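Local atomic coordinates of putative lipoprotein (Bacteroides fragilis, PDB entry 3QNK), a protein that belongs to the SusD family of outer-membrane lipoproteins and probably takes part in capturing glycans at the cell surface. Residues Asn397-Arg402 with Arg412-Met417; Glu451-Asp456 with Trp460-Glu465. All blocks are in the same frame, centred on the assembly; numbering follows the deposited sequence.

Contact 1: residues Asn397-Arg402 with Arg412-Met417; sequences NDAEAR and RKAVNM
Beside the point where Ala399 and Ala414 touch, Arg402 NE donates a hydrogen bond to Asp398 OD1 (2.7 Å, N-H...O 161°), a bond that is part of a salt bridge one turn along the same helix. The oxygen lies in the guanidinium plane, at its edge, whereas the NE group comes to the carboxylate from well above its plane. Asp398 OD2 is bound by Tyr209 OH of helix 198-209, and Arg402 NH1 pairs with Asp407, so each charged group has a second partner. Between the two segments the closest contacts are made by methyl and backbone atoms. The methyl of Ala399 faces that of Ala414, CB to CB 3.9 Å, with their CA atoms 5.2 Å apart. Each methyl also rests on the opposite backbone: Ala399 CB lies 3.9 Å from Val415 N, and Ala414 CB 4.0 Å from Ala399 N. Val415 meets Ala399 through its branch carbon, CB to CB 4.0 Å, while its side chain also packs on Leu396 and Leu427. No hydrogen bond joins 397-402 to 412-417. Two alanines therefore bring consecutive helices 391-405 and 408-420 of the alpha-alpha superhelix close together by buried apolar packing, in which the neighbouring Asp398-Arg402 pair takes no part.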
ATOM      1  N   ASN B 397      18.373  25.356 -13.942  1.00 47.49           N
ATOM      2  CA  ASN B 397      18.759  25.417 -12.530  1.00 48.10           C
ATOM      3  C   ASN B 397      19.896  26.414 -12.357  1.00 54.11           C
ATOM      4  O   ASN B 397      19.897  27.194 -11.412  1.00 55.66           O
ATOM      5  CB  ASN B 397      19.191  24.034 -12.018  1.00 48.36           C
ATOM      6  CG  ASN B 397      18.087  23.002 -11.967  1.00 57.30           C
ATOM      7  OD1 ASN B 397      16.916  23.289 -12.194  1.00 45.63           O
ATOM      8  ND2 ASN B 397      18.440  21.773 -11.644  1.00 50.46           N
ATOM      9  N   ASP B 398      20.846  26.404 -13.303  1.00 51.22           N
ATOM     10  CA  ASP B 398      21.984  27.308 -13.345  1.00 52.86           C
ATOM     11  C   ASP B 398      21.492  28.753 -13.558  1.00 55.46           C
ATOM     12  O   ASP B 398      21.918  29.646 -12.821  1.00 54.60           O
ATOM     13  CB  ASP B 398      22.964  26.881 -14.467  1.00 56.55           C
ATOM     14  CG  ASP B 398      24.404  27.369 -14.344  1.00 68.74           C
ATOM     15  OD1 ASP B 398      24.815  27.737 -13.221  1.00 70.10           O
ATOM     16  OD2 ASP B 398      25.136  27.347 -15.370  1.00 71.41           O
ATOM     17  N   ALA B 399      20.577  28.974 -14.548  1.00 50.19           N
ATOM     18  CA  ALA B 399      20.022  30.300 -14.846  1.00 49.86           C
ATOM     19  C   ALA B 399      19.343  30.898 -13.607  1.00 53.88           C
ATOM     20  O   ALA B 399      19.604  32.054 -13.251  1.00 56.13           O
ATOM     21  CB  ALA B 399      19.031  30.208 -15.993  1.00 49.93           C
ATOM     22  N   GLU B 400      18.569  30.060 -12.897  1.00 45.93           N
ATOM     23  CA  GLU B 400      17.846  30.426 -11.713  1.00 44.92           C
ATOM     24  C   GLU B 400      18.787  30.825 -10.570  1.00 55.44           C
ATOM     25  O   GLU B 400      18.589  31.900  -9.982  1.00 59.47           O
ATOM     26  CB  GLU B 400      16.908  29.294 -11.300  1.00 44.94           C
ATOM     27  CG  GLU B 400      15.869  29.760 -10.305  1.00 52.43           C
ATOM     28  CD  GLU B 400      14.665  28.884 -10.036  1.00 68.35           C
ATOM     29  OE1 GLU B 400      14.321  28.035 -10.895  1.00 58.74           O
ATOM     30  OE2 GLU B 400      14.004  29.135  -9.000  1.00 58.06           O
ATOM     31  N   ALA B 401      19.796  29.986 -10.252  1.00 52.06           N
ATOM     32  CA  ALA B 401      20.768  30.243  -9.190  1.00 52.52           C
ATOM     33  C   ALA B 401      21.655  31.427  -9.529  1.00 58.14           C
ATOM     34  O   ALA B 401      21.942  32.228  -8.643  1.00 59.27           O
ATOM     35  CB  ALA B 401      21.617  29.020  -8.947  1.00 53.52           C
ATOM     36  N   ARG B 402      22.053  31.568 -10.802  1.00 54.46           N
ATOM     37  CA  ARG B 402      22.899  32.679 -11.238  1.00 55.31           C
ATOM     38  C   ARG B 402      22.198  33.987 -11.056  1.00 61.34           C
ATOM     39  O   ARG B 402      22.813  34.913 -10.527  1.00 63.21           O
ATOM     40  CB  ARG B 402      23.341  32.543 -12.684  1.00 51.75           C
ATOM     41  CG  ARG B 402      24.541  31.681 -12.771  1.00 57.58           C
ATOM     42  CD  ARG B 402      24.793  31.166 -14.159  1.00 58.22           C
ATOM     43  NE  ARG B 402      25.809  30.127 -14.084  1.00 54.37           N
ATOM     44  CZ  ARG B 402      27.109  30.348 -14.180  1.00 66.29           C
ATOM     45  NH1 ARG B 402      27.563  31.572 -14.429  1.00 44.54           N
ATOM     46  NH2 ARG B 402      27.970  29.345 -14.036  1.00 52.44           N
ATOM     47  N   ARG B 412      21.265  34.851 -18.200  1.00 57.76           N
ATOM     48  CA  ARG B 412      20.781  35.127 -19.541  1.00 57.10           C
ATOM     49  C   ARG B 412      21.420  34.130 -20.507  1.00 60.40           C
ATOM     50  O   ARG B 412      20.712  33.433 -21.230  1.00 59.51           O
ATOM     51  CB  ARG B 412      21.097  36.578 -19.926  1.00 55.60           C
ATOM     52  CG  ARG B 412      19.954  37.239 -20.690  1.00 61.28           C
ATOM     53  CD  ARG B 412      20.242  38.667 -21.186  1.00 64.66           C
ATOM     54  NE  ARG B 412      21.630  38.848 -21.612  1.00 71.77           N
ATOM     55  CZ  ARG B 412      22.087  38.578 -22.840  1.00 88.79           C
ATOM     56  NH1 ARG B 412      21.252  38.180 -23.801  1.00 60.97           N
ATOM     57  NH2 ARG B 412      23.380  38.731 -23.124  1.00 77.84           N
ATOM     58  N   LYS B 413      22.742  33.982 -20.440  1.00 57.14           N
ATOM     59  CA  LYS B 413      23.463  33.042 -21.310  1.00 57.30           C
ATOM     60  C   LYS B 413      22.912  31.616 -21.154  1.00 61.45           C
ATOM     61  O   LYS B 413      22.645  30.976 -22.171  1.00 62.62           O
ATOM     62  CB  LYS B 413      24.981  33.079 -21.069  1.00 58.72           C
ATOM     63  N   ALA B 414      22.678  31.154 -19.893  1.00 55.36           N
ATOM     64  CA  ALA B 414      22.171  29.819 -19.567  1.00 52.79           C
ATOM     65  C   ALA B 414      20.716  29.582 -20.070  1.00 57.13           C
ATOM     66  O   ALA B 414      20.465  28.565 -20.704  1.00 56.57           O
ATOM     67  CB  ALA B 414      22.254  29.583 -18.073  1.00 52.76           C
ATOM     68  N   VAL B 415      19.773  30.505 -19.811  1.00 53.25           N
ATOM     69  CA  VAL B 415      18.383  30.314 -20.241  1.00 51.53           C
ATOM     70  C   VAL B 415      18.274  30.395 -21.786  1.00 56.01           C
ATOM     71  O   VAL B 415      17.444  29.700 -22.382  1.00 55.06           O
ATOM     72  CB  VAL B 415      17.397  31.287 -19.513  1.00 55.30           C
ATOM     73  CG1 VAL B 415      17.597  32.749 -19.925  1.00 56.15           C
ATOM     74  CG2 VAL B 415      15.951  30.870 -19.710  1.00 53.93           C
ATOM     75  N   ASN B 416      19.141  31.194 -22.433  1.00 54.61           N
ATOM     76  CA  ASN B 416      19.115  31.340 -23.887  1.00 54.15           C
ATOM     77  C   ASN B 416      19.609  30.066 -24.587  1.00 59.25           C
ATOM     78  O   ASN B 416      19.311  29.886 -25.750  1.00 60.47           O
ATOM     79  CB  ASN B 416      19.876  32.583 -24.336  1.00 54.05           C
ATOM     80  CG  ASN B 416      19.100  33.868 -24.105  1.00 59.94           C
ATOM     81  OD1 ASN B 416      17.872  33.860 -23.994  1.00 54.95           O
ATOM     82  ND2 ASN B 416      19.785  35.004 -23.990  1.00 41.14           N
HETATM   83  N   MSE B 417      20.249  29.138 -23.867  1.00 56.38           N
HETATM   84  CA  MSE B 417      20.633  27.839 -24.433  1.00 55.65           C
HETATM   85  C   MSE B 417      19.377  27.011 -24.721  1.00 57.13           C
HETATM   86  O   MSE B 417      19.279  26.365 -25.761  1.00 57.09           O
HETATM   87  CB  MSE B 417      21.549  27.088 -23.462  1.00 57.75           C
HETATM   88  CG  MSE B 417      22.927  27.679 -23.390  1.00 65.53           C
HETATM   89 SE   MSE B 417      23.928  27.414 -25.040  0.75 74.08          SE
HETATM   90  CE  MSE B 417      23.909  25.456 -25.189  1.00 69.92           C
TER

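Contact 2: residues Glu451-Asp456 with Trp460-Glu465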
ATOM      1  N   GLU B 451       6.223  16.603 -14.138  1.00 49.51           N
ATOM      2  CA  GLU B 451       6.040  16.562 -12.684  1.00 50.76           C
ATOM      3  C   GLU B 451       6.885  17.624 -11.940  1.00 57.09           C
ATOM      4  O   GLU B 451       7.390  17.346 -10.843  1.00 60.38           O
ATOM      5  CB  GLU B 451       6.325  15.138 -12.128  1.00 52.55           C
ATOM      6  CG  GLU B 451       5.341  14.730 -11.043  1.00 68.94           C
ATOM      7  CD  GLU B 451       5.554  13.413 -10.309  1.00 97.44           C
ATOM      8  OE1 GLU B 451       5.926  12.400 -10.963  1.00 71.22           O
ATOM      9  OE2 GLU B 451       5.270  13.388  -9.082  1.00 87.41           O
ATOM     10  N   GLN B 452       6.985  18.854 -12.486  1.00 51.08           N
ATOM     11  CA  GLN B 452       7.765  19.898 -11.804  1.00 49.82           C
ATOM     12  C   GLN B 452       6.951  21.115 -11.407  1.00 51.32           C
ATOM     13  O   GLN B 452       7.243  21.722 -10.396  1.00 50.89           O
ATOM     14  CB  GLN B 452       8.925  20.358 -12.696  1.00 51.96           C
ATOM     15  CG  GLN B 452      10.128  19.434 -12.723  1.00 54.31           C
ATOM     16  CD  GLN B 452      11.411  20.205 -12.672  1.00 80.32           C
ATOM     17  OE1 GLN B 452      11.622  21.127 -11.839  1.00 80.75           O
ATOM     18  NE2 GLN B 452      12.328  19.758 -13.495  1.00 64.90           N
ATOM     19  N   ARG B 453       5.938  21.480 -12.199  1.00 48.65           N
ATOM     20  CA  ARG B 453       5.129  22.674 -12.002  1.00 47.21           C
ATOM     21  C   ARG B 453       4.612  22.818 -10.582  1.00 53.87           C
ATOM     22  O   ARG B 453       4.644  23.919 -10.017  1.00 57.22           O
ATOM     23  CB  ARG B 453       3.950  22.697 -12.991  1.00 45.77           C
ATOM     24  CG  ARG B 453       3.117  23.982 -12.973  1.00 47.30           C
ATOM     25  CD  ARG B 453       3.997  25.183 -13.168  1.00 43.55           C
ATOM     26  NE  ARG B 453       3.218  26.403 -13.156  1.00 36.30           N
ATOM     27  CZ  ARG B 453       3.731  27.602 -13.356  1.00 50.19           C
ATOM     28  NH1 ARG B 453       5.035  27.748 -13.565  1.00 47.99           N
ATOM     29  NH2 ARG B 453       2.948  28.665 -13.367  1.00 36.40           N
ATOM     30  N   PHE B 454       4.133  21.730 -10.007  1.00 46.55           N
ATOM     31  CA  PHE B 454       3.544  21.762  -8.689  1.00 43.19           C
ATOM     32  C   PHE B 454       4.605  22.207  -7.664  1.00 49.88           C
ATOM     33  O   PHE B 454       4.309  23.015  -6.793  1.00 52.01           O
ATOM     34  CB  PHE B 454       2.959  20.365  -8.389  1.00 43.74           C
ATOM     35  CG  PHE B 454       2.469  20.180  -6.983  1.00 42.80           C
ATOM     36  CD1 PHE B 454       3.372  19.990  -5.931  1.00 43.43           C
ATOM     37  CD2 PHE B 454       1.119  20.244  -6.695  1.00 41.76           C
ATOM     38  CE1 PHE B 454       2.922  19.880  -4.630  1.00 43.16           C
ATOM     39  CE2 PHE B 454       0.672  20.201  -5.382  1.00 43.82           C
ATOM     40  CZ  PHE B 454       1.568  20.018  -4.361  1.00 42.27           C
ATOM     41  N   TYR B 455       5.838  21.701  -7.778  1.00 45.38           N
ATOM     42  CA  TYR B 455       6.940  22.025  -6.871  1.00 43.64           C
ATOM     43  C   TYR B 455       7.561  23.369  -7.220  1.00 48.17           C
ATOM     44  O   TYR B 455       8.093  24.031  -6.333  1.00 49.29           O
ATOM     45  CB  TYR B 455       7.973  20.899  -6.873  1.00 43.21           C
ATOM     46  CG  TYR B 455       7.353  19.556  -6.549  1.00 42.42           C
ATOM     47  CD1 TYR B 455       6.959  19.238  -5.244  1.00 42.54           C
ATOM     48  CD2 TYR B 455       7.144  18.609  -7.547  1.00 44.11           C
ATOM     49  CE1 TYR B 455       6.343  18.020  -4.951  1.00 41.51           C
ATOM     50  CE2 TYR B 455       6.549  17.380  -7.266  1.00 45.90           C
ATOM     51  CZ  TYR B 455       6.146  17.091  -5.968  1.00 49.62           C
ATOM     52  OH  TYR B 455       5.596  15.865  -5.725  1.00 43.43           O
ATOM     53  N   ASP B 456       7.434  23.813  -8.476  1.00 44.38           N
ATOM     54  CA  ASP B 456       7.906  25.138  -8.859  1.00 44.59           C
ATOM     55  C   ASP B 456       6.989  26.222  -8.215  1.00 48.23           C
ATOM     56  O   ASP B 456       7.484  27.141  -7.565  1.00 47.84           O
ATOM     57  CB  ASP B 456       7.955  25.261 -10.375  1.00 46.66           C
ATOM     58  CG  ASP B 456       9.132  24.536 -11.035  1.00 55.81           C
ATOM     59  OD1 ASP B 456      10.111  24.180 -10.314  1.00 57.40           O
ATOM     60  OD2 ASP B 456       9.094  24.354 -12.274  1.00 59.31           O
ATOM     61  N   TRP B 460       8.562  28.630  -5.426  1.00 42.00           N
ATOM     62  CA  TRP B 460       8.496  30.041  -5.793  1.00 41.94           C
ATOM     63  C   TRP B 460       7.449  30.775  -4.988  1.00 46.20           C
ATOM     64  O   TRP B 460       7.419  32.008  -5.012  1.00 48.95           O
ATOM     65  CB  TRP B 460       8.167  30.210  -7.277  1.00 40.70           C
ATOM     66  CG  TRP B 460       9.252  29.744  -8.190  1.00 42.18           C
ATOM     67  CD1 TRP B 460      10.587  29.701  -7.930  1.00 44.96           C
ATOM     68  CD2 TRP B 460       9.088  29.301  -9.537  1.00 42.23           C
ATOM     69  NE1 TRP B 460      11.263  29.220  -9.018  1.00 44.33           N
ATOM     70  CE2 TRP B 460      10.372  28.977 -10.027  1.00 45.50           C
ATOM     71  CE3 TRP B 460       7.970  29.128 -10.376  1.00 43.56           C
ATOM     72  CZ2 TRP B 460      10.579  28.480 -11.310  1.00 45.14           C
ATOM     73  CZ3 TRP B 460       8.171  28.641 -11.656  1.00 45.56           C
ATOM     74  CH2 TRP B 460       9.466  28.335 -12.116  1.00 46.78           C
ATOM     75  N   LYS B 461       6.569  30.021  -4.296  1.00 39.92           N
ATOM     76  CA  LYS B 461       5.488  30.543  -3.478  1.00 39.24           C
ATOM     77  C   LYS B 461       4.566  31.443  -4.340  1.00 42.11           C
ATOM     78  O   LYS B 461       4.422  32.621  -4.052  1.00 42.02           O
ATOM     79  CB  LYS B 461       6.000  31.249  -2.196  1.00 40.68           C
ATOM     80  CG  LYS B 461       6.610  30.274  -1.204  1.00 49.43           C
ATOM     81  CD  LYS B 461       6.626  30.816   0.229  1.00 62.63           C
ATOM     82  CE  LYS B 461       7.287  29.903   1.269  1.00 80.49           C
ATOM     83  NZ  LYS B 461       6.672  28.538   1.367  1.00 92.30           N
ATOM     84  N   ILE B 462       3.975  30.863  -5.422  1.00 37.16           N
ATOM     85  CA  ILE B 462       3.069  31.553  -6.357  1.00 36.14           C
ATOM     86  C   ILE B 462       1.693  30.819  -6.463  1.00 44.22           C
ATOM     87  O   ILE B 462       1.011  30.904  -7.501  1.00 44.25           O
ATOM     88  CB  ILE B 462       3.705  31.786  -7.749  1.00 37.93           C
ATOM     89  CG1 ILE B 462       4.093  30.472  -8.447  1.00 38.35           C
ATOM     90  CG2 ILE B 462       4.868  32.768  -7.665  1.00 38.00           C
ATOM     91  CD1 ILE B 462       4.265  30.550  -9.941  1.00 44.41           C
ATOM     92  N   GLY B 463       1.296  30.154  -5.369  1.00 40.55           N
ATOM     93  CA  GLY B 463       0.035  29.440  -5.266  1.00 40.38           C
ATOM     94  C   GLY B 463      -1.199  30.298  -5.473  1.00 47.60           C
ATOM     95  O   GLY B 463      -2.087  29.936  -6.268  1.00 47.45           O
ATOM     96  N   PRO B 464      -1.279  31.485  -4.808  1.00 44.93           N
ATOM     97  CA  PRO B 464      -2.473  32.350  -4.999  1.00 43.70           C
ATOM     98  C   PRO B 464      -2.695  32.778  -6.455  1.00 49.61           C
ATOM     99  O   PRO B 464      -3.823  32.871  -6.901  1.00 51.75           O
ATOM    100  CB  PRO B 464      -2.158  33.559  -4.129  1.00 44.82           C
ATOM    101  CG  PRO B 464      -1.165  33.067  -3.129  1.00 48.63           C
ATOM    102  CD  PRO B 464      -0.344  32.074  -3.816  1.00 44.54           C
ATOM    103  N   GLU B 465      -1.619  33.021  -7.180  1.00 46.12           N
ATOM    104  CA  GLU B 465      -1.593  33.460  -8.570  1.00 46.29           C
ATOM    105  C   GLU B 465      -1.969  32.340  -9.537  1.00 50.86           C
ATOM    106  O   GLU B 465      -2.499  32.619 -10.622  1.00 52.65           O
ATOM    107  CB  GLU B 465      -0.161  33.958  -8.929  1.00 48.80           C
ATOM    108  CG  GLU B 465       0.351  35.192  -8.186  1.00 62.50           C
ATOM    109  CD  GLU B 465       1.198  35.015  -6.941  1.00 90.58           C
ATOM    110  OE1 GLU B 465       0.821  34.214  -6.056  1.00 74.75           O
ATOM    111  OE2 GLU B 465       2.199  35.756  -6.810  1.00108.77           O
TER
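Trp460 lays the six-membered part of its indole over the CB of Asp456, a CH-pi contact with CB 3.8 Å from the ring centroid and 18° off its normal. The Asp456 carboxylate continues the overlap, stacked at a small tilt with OD2 4.0 Å from Trp460 CH2; its OD1 is engaged by Arg459. With CG anti to its own carbonyl carbon (chi1 -68°), Trp460 folds back along the chain, and its backbone N donates to Asp456 O at 2.8 Å, an i to i+4 bond between the same two residues. Arg453 approaches from the ring edge: NH1 lies 3.8 Å from Trp460 CZ3, near the indole plane, with the guanidinium almost upright to it. A bend at chi2 brings its end round to this edge, where NH2 also comes within 4.1 Å of Ile462 CD1, while NE is paired with Asp44. Lys461, with positive phi, is the C-prime residue of a Schellman motif that ends the helix, and Ile462 is the N-cap of the next. The contact covers helix 453-460, and Arg453 with Ile462 carries it over the turn to helix 463-466; Arg440 of helix 432-446 makes a cation-pi contact with Trp460, and strand 469-475 follows in the chain.

Contacts 1 and 2 follow each other in series, contact 1 closing before contact 2 opens, and their centres lie about 19 Å apart; both belong to the SusD-family part of the chain. Helix 432-446 comes between them in sequence and borders both: Arg443 reaches Asn397 of contact 1 and Gln452 of contact 2. They are joined directly as well, since Glu400, on helix 391-405, accepts a probable hydrogen bond at OE2 from Trp460 NE1, 2.7 Å away, and the same oxygen is paired with Arg459. Polar side chains therefore link the apolar helix pair of contact 1 to Arg459 and Trp460, joining helix 391-405 to helix 453-460 across two intervening helices in sequence.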